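PDB 4QEY: uncharacterized protein from Bacteroides ovatus, which is of unknown function but belongs to a family of PLAT/LH2- and C2-like lipoproteins and may, like relatives, bind calcium. Local coordinates for residues Met76-Ser81 with Glu122-Ser127. Numbering follows the deposited sequence.
Sequences MTCAGS and ENFSVS. With EDO (1,2-ethanediol), chain P.
The ring of F124 lies across G80 of the neighbouring strand, whose CA sits over one ring face, 3.7 Å from the centroid and 17° off the normal, in a CH-pi contact. CG of F124 falls between its own backbone N and carbonyl carbon (chi1 63°), a torsion that swings the ring over the adjacent strand. A CB on G80 would run into F124 CZ, so the glycine makes room for the phenyl group. C78 meets the same ring at its edge, SG lying 4.2 Å from F124 CE1. Two hydrogen-bonded pairs join the antiparallel backbones: C78 N reaches V126 O at 2.8 Å and V126 N returns to C78 O, while G80 N meets F124 O at 2.8 Å and F124 N comes back to G80 O. On the face that carries T77, A79, S81, N123, S125 and S127, S127 OG donates to M76 O at 3.0 Å, approaching from above the carbonyl plane, and S81 CB rests 3.7 Å from N123 OD1. Replacing F124 with an alanine would probably leave G80 CA without its aromatic cover and open a gap beside C78 SG. Further out, the F124 side chain also touches I95 and V97 of strand 92-101 and L109 and Y113 of strand 104-114, whereas C78 turns to I15, V17 and F32. Strand 73-84 is held on its other edge by strand 26-36, through backbone bonds from T77, A79 and S81, the last also tying its OG to N29. Strand 121-127 forms one edge of this four-stranded antiparallel sheet, and the apolar face bearing C78, F124 and V126 is pressed against a second four-stranded sheet, the two-layered beta-sandwich architecture characteristic of PLAT/LH2 and C2-like domains.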
loop_
_atom_site.group_PDB
_atom_site.type_symbol
_atom_site.label_atom_id
_atom_site.label_comp_id
_atom_site.label_asym_id
_atom_site.label_seq_id
_atom_site.Cartn_x
_atom_site.Cartn_y
_atom_site.Cartn_z
HETATM N N MSE A 76 -4.710 10.279 0.239
HETATM C CA MSE A 76 -3.546 9.396 0.318
HETATM C C MSE A 76 -3.541 8.444 -0.882
HETATM O O MSE A 76 -4.596 7.933 -1.265
HETATM C CB MSE A 76 -3.452 8.603 1.629
HETATM C CG MSE A 76 -2.186 7.728 1.666
HETATM SE SE MSE A 76 -1.801 6.796 3.291
HETATM C CE MSE A 76 -1.325 8.308 4.314
ATOM N N THR A 77 -2.352 8.217 -1.466
ATOM C CA THR A 77 -2.155 7.311 -2.594
ATOM C C THR A 77 -1.100 6.272 -2.237
ATOM O O THR A 77 -0.100 6.579 -1.589
ATOM C CB THR A 77 -1.765 8.084 -3.867
ATOM O OG1 THR A 77 -2.811 8.998 -4.162
ATOM C CG2 THR A 77 -1.569 7.181 -5.078
ATOM N N CYS A 78 -1.340 5.041 -2.665
ATOM C CA CYS A 78 -0.410 3.941 -2.508
ATOM C C CYS A 78 -0.154 3.336 -3.866
ATOM O O CYS A 78 -1.084 2.890 -4.538
ATOM C CB CYS A 78 -0.915 2.899 -1.512
ATOM S SG CYS A 78 0.195 1.481 -1.313
ATOM N N ALA A 79 1.102 3.358 -4.277
ATOM C CA ALA A 79 1.561 2.759 -5.533
ATOM C C ALA A 79 2.488 1.634 -5.221
ATOM O O ALA A 79 3.380 1.797 -4.387
ATOM C CB ALA A 79 2.248 3.798 -6.399
ATOM N N GLY A 80 2.263 0.490 -5.839
ATOM C CA GLY A 80 3.097 -0.675 -5.592
ATOM C C GLY A 80 3.521 -1.450 -6.825
ATOM O O GLY A 80 2.934 -1.320 -7.905
ATOM N N SER A 81 4.559 -2.269 -6.656
ATOM C CA SER A 81 5.043 -3.172 -7.680
ATOM C C SER A 81 5.328 -4.516 -7.041
ATOM O O SER A 81 5.737 -4.606 -5.885
ATOM C CB SER A 81 6.266 -2.626 -8.428
ATOM O OG SER A 81 7.452 -2.565 -7.652
ATOM N N GLU A 122 4.298 -6.837 -12.095
ATOM C CA GLU A 122 2.934 -6.349 -11.893
ATOM C C GLU A 122 2.928 -5.049 -11.084
ATOM O O GLU A 122 3.856 -4.791 -10.324
ATOM C CB GLU A 122 2.111 -7.422 -11.191
ATOM C CG GLU A 122 1.855 -8.654 -12.049
ATOM C CD GLU A 122 0.854 -8.480 -13.168
ATOM O OE1 GLU A 122 -0.198 -7.841 -12.940
ATOM O OE2 GLU A 122 1.097 -9.038 -14.262
ATOM N N ASN A 123 1.903 -4.210 -11.291
ATOM C CA ASN A 123 1.777 -2.906 -10.630
ATOM C C ASN A 123 0.375 -2.671 -10.133
ATOM O O ASN A 123 -0.583 -3.250 -10.668
ATOM C CB ASN A 123 2.159 -1.774 -11.593
ATOM C CG ASN A 123 3.570 -1.847 -12.091
ATOM O OD1 ASN A 123 4.514 -1.422 -11.419
ATOM N ND2 ASN A 123 3.737 -2.401 -13.286
ATOM N N PHE A 124 0.248 -1.809 -9.111
ATOM C CA PHE A 124 -1.053 -1.409 -8.583
ATOM C C PHE A 124 -0.965 -0.000 -8.045
ATOM O O PHE A 124 0.123 0.475 -7.710
ATOM C CB PHE A 124 -1.595 -2.377 -7.505
ATOM C CG PHE A 124 -0.790 -2.498 -6.242
ATOM C CD1 PHE A 124 -0.909 -1.549 -5.229
ATOM C CD2 PHE A 124 0.061 -3.580 -6.043
ATOM C CE1 PHE A 124 -0.149 -1.653 -4.054
ATOM C CE2 PHE A 124 0.811 -3.692 -4.867
ATOM C CZ PHE A 124 0.687 -2.734 -3.870
ATOM N N SER A 125 -2.122 0.665 -7.972
ATOM C CA SER A 125 -2.276 2.029 -7.458
ATOM C C SER A 125 -3.652 2.159 -6.856
ATOM O O SER A 125 -4.655 1.888 -7.534
ATOM C CB SER A 125 -2.041 3.058 -8.563
ATOM O OG SER A 125 -2.198 4.377 -8.074
ATOM N N VAL A 126 -3.707 2.498 -5.558
ATOM C CA VAL A 126 -4.966 2.653 -4.805
ATOM C C VAL A 126 -4.918 3.963 -4.022
ATOM O O VAL A 126 -3.901 4.287 -3.412
ATOM C CB VAL A 126 -5.234 1.436 -3.864
ATOM C CG1 VAL A 126 -6.577 1.561 -3.139
ATOM C CG2 VAL A 126 -5.172 0.115 -4.631
ATOM N N SER A 127 -6.017 4.701 -4.031
ATOM C CA SER A 127 -6.125 5.973 -3.335
ATOM C C SER A 127 -7.372 5.986 -2.445
ATOM O O SER A 127 -8.292 5.186 -2.665
ATOM C CB SER A 127 -6.162 7.114 -4.348
ATOM O OG SER A 127 -6.216 8.381 -3.715
HETATM C C1 EDO P . 4.053 -10.382 -16.094
HETATM O O1 EDO P . 3.287 -9.254 -16.462
HETATM C C2 EDO P . 5.305 -10.426 -16.999
HETATM O O2 EDO P . 6.076 -9.246 -16.795
#